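Local coordinates for neuraminidase (Influenza A virus, PDB 4K3Y), which forms the neuraminidase-like N11 ectodomain of a bat influenza A virus, a tetrameric beta-propeller whose function may differ from that of classical sialidases, at residues L9-I18 with Q323-L334; R143-N152 with E195-V206. All blocks are in the same frame, centred on the assembly; numbering follows the deposited sequence.

How the interactions relate
The two contacts lie about 15 Å apart, centre to centre, in one six-sheet propeller. Along the chain the order is 9-18, 143-152, 195-206, 323-334. Interaction 1 ties the N-terminal arm to a loop between strands 315-322 and 335-343 of the sheet that strand 20-26 completes; interaction 2 links neighbouring sheets in the sequence between, nearer the centre of the chain (about 8 Å against 18 Å). They meet around Y201: its backbone O takes a probable hydrogen bond from Q323 NE2 at 2.7 Å, and its OH pairs with E13 OE2. L11 N also donates to N152 OD1. The N-terminal arm 9-18 thus bridges the loop 323-334 and the inner strands 150-152 and 197-202.

Interaction 1: L9-I18 with Q323-L334; sequences LVLGENLCSI and QPAYESRDCQEL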
loop_
_atom_site.group_PDB
_atom_site.type_symbol
_atom_site.label_atom_id
_atom_site.label_comp_id
_atom_site.label_asym_id
_atom_site.label_seq_id
_atom_site.Cartn_x
_atom_site.Cartn_y
_atom_site.Cartn_z
ATOM N N LEU C 9 4.811 5.370 24.156
ATOM C CA LEU C 9 6.214 5.176 23.815
ATOM C C LEU C 9 7.130 5.567 24.975
ATOM O O LEU C 9 7.029 6.671 25.539
ATOM C CB LEU C 9 6.580 5.975 22.557
ATOM C CG LEU C 9 7.962 5.707 21.936
ATOM C CD1 LEU C 9 7.867 5.630 20.428
ATOM C CD2 LEU C 9 8.984 6.765 22.344
ATOM N N VAL C 10 8.022 4.645 25.326
ATOM C CA VAL C 10 8.972 4.875 26.404
ATOM C C VAL C 10 10.391 4.472 25.987
ATOM O O VAL C 10 10.639 3.352 25.527
ATOM C CB VAL C 10 8.528 4.181 27.717
ATOM C CG1 VAL C 10 8.051 2.769 27.434
ATOM C CG2 VAL C 10 9.653 4.196 28.742
ATOM N N LEU C 11 11.308 5.421 26.137
ATOM C CA LEU C 11 12.684 5.255 25.704
ATOM C C LEU C 11 13.538 4.680 26.826
ATOM O O LEU C 11 13.232 4.871 28.010
ATOM C CB LEU C 11 13.261 6.612 25.281
ATOM C CG LEU C 11 12.524 7.426 24.216
ATOM C CD1 LEU C 11 13.112 8.827 24.124
ATOM C CD2 LEU C 11 12.583 6.737 22.859
ATOM N N GLY C 12 14.612 3.988 26.447
ATOM C CA GLY C 12 15.591 3.501 27.402
ATOM C C GLY C 12 16.215 4.640 28.189
ATOM O O GLY C 12 16.515 5.704 27.644
ATOM N N GLU C 13 16.401 4.424 29.484
ATOM C CA GLU C 13 17.047 5.426 30.310
ATOM C C GLU C 13 18.542 5.406 30.050
ATOM O O GLU C 13 19.231 6.424 30.214
ATOM C CB GLU C 13 16.746 5.187 31.791
ATOM C CG GLU C 13 15.287 5.411 32.148
ATOM C CD GLU C 13 14.858 6.858 31.990
ATOM O OE1 GLU C 13 15.711 7.761 32.186
ATOM O OE2 GLU C 13 13.668 7.089 31.670
ATOM N N ASN C 14 19.042 4.252 29.620
ATOM C CA ASN C 14 20.467 4.128 29.350
ATOM C C ASN C 14 20.840 3.896 27.884
ATOM O O ASN C 14 20.375 2.946 27.235
ATOM C CB ASN C 14 21.109 3.095 30.280
ATOM C CG ASN C 14 21.594 3.715 31.576
ATOM O OD1 ASN C 14 21.999 4.885 31.611
ATOM N ND2 ASN C 14 21.551 2.941 32.650
ATOM N N LEU C 15 21.683 4.785 27.376
ATOM C CA LEU C 15 22.163 4.696 26.006
ATOM C C LEU C 15 23.120 3.527 25.826
ATOM O O LEU C 15 23.923 3.229 26.720
ATOM C CB LEU C 15 22.869 5.999 25.607
ATOM C CG LEU C 15 22.053 6.979 24.764
ATOM C CD1 LEU C 15 20.560 6.879 25.093
ATOM C CD2 LEU C 15 22.540 8.379 24.999
ATOM N N CYS C 16 23.026 2.870 24.670
ATOM C CA CYS C 16 23.997 1.849 24.284
ATOM C C CYS C 16 25.388 2.466 24.201
ATOM O O CYS C 16 25.532 3.673 23.982
ATOM C CB CYS C 16 23.645 1.255 22.924
ATOM S SG CYS C 16 21.982 0.534 22.811
ATOM N N SER C 17 26.418 1.653 24.383
ATOM C CA SER C 17 27.759 2.166 24.189
ATOM C C SER C 17 28.003 2.368 22.703
ATOM O O SER C 17 27.548 1.580 21.874
ATOM C CB SER C 17 28.808 1.239 24.792
ATOM O OG SER C 17 29.447 1.872 25.890
ATOM N N ILE C 18 28.699 3.444 22.367
ATOM C CA ILE C 18 29.010 3.719 20.976
ATOM C C ILE C 18 30.495 3.957 20.798
ATOM O O ILE C 18 31.094 4.772 21.507
ATOM C CB ILE C 18 28.213 4.922 20.449
ATOM C CG1 ILE C 18 26.717 4.592 20.473
ATOM C CG2 ILE C 18 28.647 5.272 19.029
ATOM C CD1 ILE C 18 25.839 5.798 20.576
ATOM N N GLN C 323 16.276 8.787 17.882
ATOM C CA GLN C 323 16.304 7.518 18.629
ATOM C C GLN C 323 15.208 6.536 18.186
ATOM O O GLN C 323 14.016 6.814 18.348
ATOM C CB GLN C 323 16.172 7.786 20.126
ATOM C CG GLN C 323 17.399 8.440 20.738
ATOM C CD GLN C 323 17.124 9.046 22.120
ATOM O OE1 GLN C 323 16.138 9.782 22.317
ATOM N NE2 GLN C 323 17.999 8.740 23.082
ATOM N N PRO C 324 15.608 5.383 17.621
ATOM C CA PRO C 324 14.650 4.331 17.245
ATOM C C PRO C 324 14.056 3.707 18.506
ATOM O O PRO C 324 14.809 3.541 19.470
ATOM C CB PRO C 324 15.526 3.295 16.521
ATOM C CG PRO C 324 16.802 3.991 16.204
ATOM C CD PRO C 324 16.993 5.006 17.290
ATOM N N ALA C 325 12.762 3.381 18.520
ATOM C CA ALA C 325 12.190 2.745 19.709
ATOM C C ALA C 325 11.130 1.688 19.419
ATOM O O ALA C 325 10.081 1.639 20.081
ATOM C CB ALA C 325 11.659 3.792 20.693
ATOM N N TYR C 326 11.399 0.856 18.419
ATOM C CA TYR C 326 10.672 -0.402 18.254
ATOM C C TYR C 326 11.641 -1.526 18.626
ATOM O O TYR C 326 11.709 -2.592 18.000
ATOM C CB TYR C 326 10.080 -0.549 16.856
ATOM C CG TYR C 326 11.016 -0.218 15.710
ATOM C CD1 TYR C 326 11.253 1.100 15.321
ATOM C CD2 TYR C 326 11.639 -1.232 14.995
ATOM C CE1 TYR C 326 12.100 1.390 14.263
ATOM C CE2 TYR C 326 12.478 -0.954 13.941
ATOM C CZ TYR C 326 12.708 0.356 13.575
ATOM O OH TYR C 326 13.552 0.613 12.517
ATOM N N GLU C 327 12.391 -1.233 19.682
ATOM C CA GLU C 327 13.351 -2.138 20.271
ATOM C C GLU C 327 12.649 -3.073 21.244
ATOM O O GLU C 327 11.524 -2.821 21.682
ATOM C CB GLU C 327 14.435 -1.332 21.012
ATOM C CG GLU C 327 13.997 0.082 21.501
ATOM C CD GLU C 327 14.114 0.281 23.017
ATOM O OE1 GLU C 327 14.058 -0.717 23.768
ATOM O OE2 GLU C 327 14.252 1.444 23.464
ATOM N N SER C 328 13.313 -4.180 21.536
ATOM C CA SER C 328 13.054 -4.928 22.742
ATOM C C SER C 328 14.458 -5.082 23.300
ATOM O O SER C 328 14.839 -6.147 23.804
ATOM C CB SER C 328 12.406 -6.272 22.440
ATOM O OG SER C 328 11.324 -6.520 23.320
ATOM N N ARG C 329 15.222 -3.991 23.168
ATOM C CA ARG C 329 16.647 -3.948 23.498
ATOM C C ARG C 329 16.905 -3.382 24.894
ATOM O O ARG C 329 16.166 -2.513 25.372
ATOM C CB ARG C 329 17.425 -3.123 22.458
ATOM C CG ARG C 329 17.591 -3.780 21.089
ATOM C CD ARG C 329 18.596 -3.017 20.220
ATOM N NE ARG C 329 19.986 -3.227 20.635
ATOM C CZ ARG C 329 21.037 -2.609 20.097
ATOM N NH1 ARG C 329 20.874 -1.724 19.119
ATOM N NH2 ARG C 329 22.256 -2.874 20.544
ATOM N N ASP C 330 17.975 -3.872 25.520
ATOM C CA ASP C 330 18.343 -3.538 26.898
ATOM C C ASP C 330 19.101 -2.206 27.052
ATOM O O ASP C 330 19.592 -1.878 28.140
ATOM C CB ASP C 330 19.176 -4.681 27.498
ATOM C CG ASP C 330 20.339 -5.096 26.597
ATOM O OD1 ASP C 330 20.611 -4.396 25.595
ATOM O OD2 ASP C 330 20.989 -6.124 26.897
ATOM N N CYS C 331 19.208 -1.455 25.957
ATOM C CA CYS C 331 19.814 -0.122 25.977
ATOM C C CYS C 331 19.161 0.713 24.882
ATOM O O CYS C 331 18.587 0.155 23.936
ATOM C CB CYS C 331 21.328 -0.193 25.770
ATOM S SG CYS C 331 21.823 -0.956 24.199
ATOM N N GLN C 332 19.235 2.040 25.011
ATOM C CA GLN C 332 18.557 2.931 24.066
ATOM C C GLN C 332 19.489 3.332 22.915
ATOM O O GLN C 332 20.500 4.008 23.136
ATOM C CB GLN C 332 18.011 4.168 24.779
ATOM C CG GLN C 332 17.423 5.226 23.837
ATOM C CD GLN C 332 16.285 4.683 22.973
ATOM O OE1 GLN C 332 15.236 4.277 23.489
ATOM N NE2 GLN C 332 16.491 4.667 21.653
ATOM N N GLU C 333 19.155 2.915 21.690
ATOM C CA GLU C 333 20.024 3.190 20.538
ATOM C C GLU C 333 19.930 4.644 20.026
ATOM O O GLU C 333 18.864 5.273 20.061
ATOM C CB GLU C 333 19.788 2.162 19.416
ATOM C CG GLU C 333 20.422 2.499 18.050
ATOM C CD GLU C 333 21.934 2.238 17.966
ATOM O OE1 GLU C 333 22.670 2.553 18.929
ATOM O OE2 GLU C 333 22.394 1.724 16.921
ATOM N N LEU C 334 21.061 5.176 19.572
ATOM C CA LEU C 334 21.142 6.551 19.089
ATOM C C LEU C 334 21.641 6.578 17.647
ATOM O O LEU C 334 22.569 5.850 17.269
ATOM C CB LEU C 334 22.071 7.371 19.992
ATOM C CG LEU C 334 22.120 8.883 19.799
ATOM C CD1 LEU C 334 20.707 9.479 19.746
ATOM C CD2 LEU C 334 22.955 9.544 20.906
#
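The disulfide C16-C331 marks the closure of the beta-propeller, where the arm 9-18 leading into strand 20-26 meets the loop 323-334 leading into strand 335-343. The two SG atoms lie 2.0 Å apart with a CB-SG-SG-CB torsion of 86°, near the perpendicular value usual for disulfides. C16 SG also sits over one face of the R329 guanidinium, 4.1 Å above its plane and displaced toward the rim. Next to this bond the backbones form a single parallel bridge centred on L15 and Q332: Q332 N donates to N14 O at 2.7 Å, and C16 N to Q332 O at 3.2 Å.

The Q332 side chain also grips the arm. Its CG is anti to the backbone N (chi1 174°) and the chain bends at the next torsion, which brings OE1 to the backbone N of G12. OE1 accepts from G12 N at 3.0 Å, in the carbonyl plane and on a lone pair, with an N-H...O angle of 155°. Both N-H groups of NE2 are spent inside the loop, on P324 O and E333 O, each nearly in the amide plane. Three bonds therefore fix the amide's rotation.

Apolar contacts line the rest. L11 CD2 meets A325 CB at 3.8 Å, L15 CD1 lies 3.7 Å from Q332 CB, and the I18 and L334 side chains cross at about a right angle, I18 CD1 resting on L334 CB. R329 and E333 also pack on I130 of the second subunit. Because strand 20-26 joins the sheet of strands 315-322, 335-343 and 349-359, the contact belongs to propeller closure by the N-terminal strand.

Interaction 2: R143-N152 with E195-V206; sequences RTQASSCICN and EFPTCYYTSGKV
Apolar packing between I150 and strand 197-202 and the start of strand 205-211 forms the centre of this contact. I150 CG1 lies 3.7 Å from C199 CB and 3.9 Å from V206 CG1, with the I150 and V206 side chains sliding past each other in opposite directions. I150 CG2 reaches Y201 CB at 4.2 Å. Farther along, A146 CB approaches F196 CD1 obliquely at 4.1 Å.

One hydrogen bond crosses the interface: Q145 NE2 to P197 O, 2.9 Å, with an N-H...O angle of 159°. The acceptor lies in the amide plane of Q145, whereas the donor stands above the carbonyl plane of P197. Q145 CG is set between the backbone N and carbonyl carbon (chi1 41°), and the extended chain then runs past the proline while OE1 turns to T158. A weaker CA-H...O contact joins F196 CA to Q145 O at 3.4 Å.

The polar-aromatic element is N152 against Y201. ND2 lies over one ring face, 3.4 Å above the plane and offset toward the rim, with amide and ring planes 53° apart; OD1 is used by L11 N and the tyrosine OH by E13.

A salt bridge pairs R143 with E195, although its modelled length is doubtful. With strands 150-152 and 197-202 in separate sheets, neighbouring blades are held here mainly by side-chain packing and side-chain-to-backbone bonding, not by continuous sheet hydrogen bonds.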
loop_
_atom_site.group_PDB
_atom_site.type_symbol
_atom_site.label_atom_id
_atom_site.label_comp_id
_atom_site.label_asym_id
_atom_site.label_seq_id
_atom_site.Cartn_x
_atom_site.Cartn_y
_atom_site.Cartn_z
ATOM N N ARG C 143 9.612 29.395 13.991
ATOM C CA ARG C 143 10.499 28.374 13.429
ATOM C C ARG C 143 10.528 27.099 14.269
ATOM O O ARG C 143 10.918 27.134 15.448
ATOM C CB ARG C 143 11.931 28.905 13.355
ATOM C CG ARG C 143 12.206 29.954 12.294
ATOM C CD ARG C 143 13.329 30.872 12.770
ATOM N NE ARG C 143 12.763 32.120 13.256
ATOM C CZ ARG C 143 13.275 32.859 14.232
ATOM N NH1 ARG C 143 14.387 32.494 14.850
ATOM N NH2 ARG C 143 12.667 33.982 14.580
ATOM N N THR C 144 10.158 25.970 13.664
ATOM C CA THR C 144 10.329 24.667 14.331
ATOM C C THR C 144 11.796 24.229 14.371
ATOM O O THR C 144 12.662 24.866 13.764
ATOM C CB THR C 144 9.523 23.566 13.647
ATOM O OG1 THR C 144 10.222 23.109 12.479
ATOM C CG2 THR C 144 8.140 24.085 13.261
ATOM N N GLN C 145 12.075 23.130 15.060
ATOM C CA GLN C 145 13.459 22.705 15.224
ATOM C C GLN C 145 13.967 21.913 14.024
ATOM O O GLN C 145 15.149 21.535 13.982
ATOM C CB GLN C 145 13.630 21.899 16.502
ATOM C CG GLN C 145 12.498 20.934 16.756
ATOM C CD GLN C 145 12.647 20.196 18.075
ATOM O OE1 GLN C 145 11.656 19.824 18.714
ATOM N NE2 GLN C 145 13.889 19.959 18.478
ATOM N N ALA C 146 13.077 21.689 13.052
ATOM C CA ALA C 146 13.443 21.051 11.784
ATOM C C ALA C 146 14.159 19.739 12.051
ATOM O O ALA C 146 15.215 19.439 11.470
ATOM C CB ALA C 146 14.327 21.971 10.932
ATOM N N SER C 147 13.532 18.960 12.918
ATOM C CA SER C 147 14.124 17.794 13.517
ATOM C C SER C 147 13.027 17.092 14.303
ATOM O O SER C 147 11.925 17.613 14.464
ATOM C CB SER C 147 15.237 18.215 14.470
ATOM O OG SER C 147 15.783 17.072 15.117
ATOM N N SER C 148 13.332 15.903 14.797
ATOM C CA SER C 148 12.383 15.178 15.610
ATOM C C SER C 148 12.129 15.906 16.925
ATOM O O SER C 148 13.083 16.428 17.541
ATOM C CB SER C 148 12.909 13.775 15.895
ATOM O OG SER C 148 11.957 13.023 16.628
ATOM N N CYS C 149 10.859 15.981 17.344
ATOM C CA CYS C 149 10.555 16.334 18.736
ATOM C C CYS C 149 10.772 15.091 19.605
ATOM O O CYS C 149 10.978 13.973 19.096
ATOM C CB CYS C 149 9.089 16.786 18.915
ATOM S SG CYS C 149 8.102 17.108 17.450
ATOM N N ILE C 150 10.748 15.288 20.918
ATOM C CA ILE C 150 10.955 14.172 21.834
ATOM C C ILE C 150 9.680 13.821 22.603
ATOM O O ILE C 150 9.081 14.671 23.260
ATOM C CB ILE C 150 12.099 14.453 22.817
ATOM C CG1 ILE C 150 13.319 15.011 22.054
ATOM C CG2 ILE C 150 12.451 13.176 23.587
ATOM C CD1 ILE C 150 14.053 13.997 21.163
ATOM N N CYS C 151 9.263 12.564 22.494
ATOM C CA CYS C 151 8.153 12.034 23.280
ATOM C C CYS C 151 8.656 11.015 24.273
ATOM O O CYS C 151 9.496 10.170 23.952
ATOM C CB CYS C 151 7.128 11.331 22.395
ATOM S SG CYS C 151 6.244 12.413 21.300
ATOM N N ASN C 152 8.129 11.073 25.484
ATOM C CA ASN C 152 8.361 9.987 26.415
ATOM C C ASN C 152 7.210 9.825 27.382
ATOM O O ASN C 152 6.848 10.773 28.088
ATOM C CB ASN C 152 9.673 10.178 27.166
ATOM C CG ASN C 152 10.289 8.868 27.591
ATOM O OD1 ASN C 152 10.071 7.829 26.959
ATOM N ND2 ASN C 152 11.059 8.903 28.677
ATOM N N GLU C 195 18.999 28.095 17.281
ATOM C CA GLU C 195 18.093 27.608 16.220
ATOM C C GLU C 195 18.223 26.113 15.945
ATOM O O GLU C 195 19.277 25.526 16.184
ATOM C CB GLU C 195 18.316 28.375 14.908
ATOM C CG GLU C 195 18.151 29.887 15.020
ATOM C CD GLU C 195 16.700 30.342 15.008
ATOM O OE1 GLU C 195 15.828 29.631 14.453
ATOM O OE2 GLU C 195 16.437 31.433 15.551
ATOM N N PHE C 196 17.143 25.510 15.446
ATOM C CA PHE C 196 17.146 24.099 15.014
ATOM C C PHE C 196 17.733 23.080 15.985
ATOM O O PHE C 196 18.568 22.273 15.570
ATOM C CB PHE C 196 17.931 23.960 13.700
ATOM C CG PHE C 196 17.670 25.057 12.737
ATOM C CD1 PHE C 196 16.386 25.254 12.234
ATOM C CD2 PHE C 196 18.689 25.906 12.340
ATOM C CE1 PHE C 196 16.121 26.279 11.341
ATOM C CE2 PHE C 196 18.435 26.937 11.436
ATOM C CZ PHE C 196 17.140 27.120 10.940
ATOM N N PRO C 197 17.315 23.095 17.264
ATOM C CA PRO C 197 17.918 22.060 18.121
ATOM C C PRO C 197 17.568 20.630 17.673
ATOM O O PRO C 197 16.432 20.369 17.254
ATOM C CB PRO C 197 17.314 22.345 19.503
ATOM C CG PRO C 197 16.070 23.161 19.234
ATOM C CD PRO C 197 16.358 23.950 17.992
ATOM N N THR C 198 18.554 19.736 17.716
ATOM C CA THR C 198 18.315 18.307 17.541
ATOM C C THR C 198 18.566 17.668 18.883
ATOM O O THR C 198 19.507 18.029 19.604
ATOM C CB THR C 198 19.229 17.651 16.482
ATOM O OG1 THR C 198 20.529 18.257 16.519
ATOM C CG2 THR C 198 18.659 17.846 15.127
ATOM N N CYS C 199 17.725 16.712 19.225
ATOM C CA CYS C 199 17.683 16.279 20.604
ATOM C C CYS C 199 17.743 14.768 20.756
ATOM O O CYS C 199 17.461 14.026 19.816
ATOM C CB CYS C 199 16.428 16.849 21.278
ATOM S SG CYS C 199 16.164 18.631 20.994
ATOM N N TYR C 200 18.116 14.323 21.951
ATOM C CA TYR C 200 18.005 12.918 22.329
ATOM C C TYR C 200 17.639 12.830 23.804
ATOM O O TYR C 200 17.818 13.784 24.556
ATOM C CB TYR C 200 19.300 12.159 22.033
ATOM C CG TYR C 200 20.502 12.616 22.830
ATOM C CD1 TYR C 200 21.246 13.728 22.442
ATOM C CD2 TYR C 200 20.908 11.918 23.956
ATOM C CE1 TYR C 200 22.350 14.134 23.175
ATOM C CE2 TYR C 200 22.003 12.318 24.690
ATOM C CZ TYR C 200 22.719 13.426 24.295
ATOM O OH TYR C 200 23.810 13.820 25.020
ATOM N N TYR C 201 17.109 11.691 24.216
ATOM C CA TYR C 201 16.779 11.477 25.625
ATOM C C TYR C 201 17.715 10.450 26.249
ATOM O O TYR C 201 17.973 9.388 25.664
ATOM C CB TYR C 201 15.328 10.987 25.768
ATOM C CG TYR C 201 14.927 10.637 27.185
ATOM C CD1 TYR C 201 14.507 11.628 28.063
ATOM C CD2 TYR C 201 14.970 9.322 27.648
ATOM C CE1 TYR C 201 14.142 11.329 29.362
ATOM C CE2 TYR C 201 14.606 9.009 28.953
ATOM C CZ TYR C 201 14.190 10.020 29.807
ATOM O OH TYR C 201 13.821 9.746 31.111
ATOM N N THR C 202 18.233 10.771 27.428
ATOM C CA THR C 202 18.830 9.744 28.266
ATOM C C THR C 202 18.937 10.238 29.700
ATOM O O THR C 202 19.023 11.449 29.926
ATOM C CB THR C 202 20.208 9.310 27.738
ATOM O OG1 THR C 202 20.654 8.145 28.449
ATOM C CG2 THR C 202 21.219 10.444 27.886
ATOM N N SER C 203 18.906 9.302 30.654
ATOM C CA SER C 203 19.135 9.593 32.077
ATOM C C SER C 203 18.196 10.656 32.644
ATOM O O SER C 203 18.607 11.479 33.468
ATOM C CB SER C 203 20.593 10.018 32.320
ATOM O OG SER C 203 21.493 8.933 32.157
ATOM N N GLY C 204 16.946 10.651 32.187
ATOM C CA GLY C 204 15.965 11.589 32.697
ATOM C C GLY C 204 15.992 12.991 32.106
ATOM O O GLY C 204 15.129 13.815 32.426
ATOM N N LYS C 205 16.967 13.282 31.253
ATOM C CA LYS C 205 17.010 14.593 30.607
ATOM C C LYS C 205 16.850 14.516 29.086
ATOM O O LYS C 205 17.338 13.583 28.436
ATOM C CB LYS C 205 18.308 15.332 30.964
ATOM C CG LYS C 205 18.363 15.806 32.404
ATOM C CD LYS C 205 19.796 15.986 32.891
ATOM C CE LYS C 205 19.849 16.049 34.412
ATOM N NZ LYS C 205 18.588 15.519 35.031
ATOM N N VAL C 206 16.146 15.493 28.525
ATOM C CA VAL C 206 16.236 15.728 27.093
ATOM C C VAL C 206 17.468 16.585 26.854
ATOM O O VAL C 206 17.678 17.580 27.547
ATOM C CB VAL C 206 15.024 16.469 26.534
ATOM C CG1 VAL C 206 15.215 16.723 25.036
ATOM C CG2 VAL C 206 13.766 15.670 26.770
#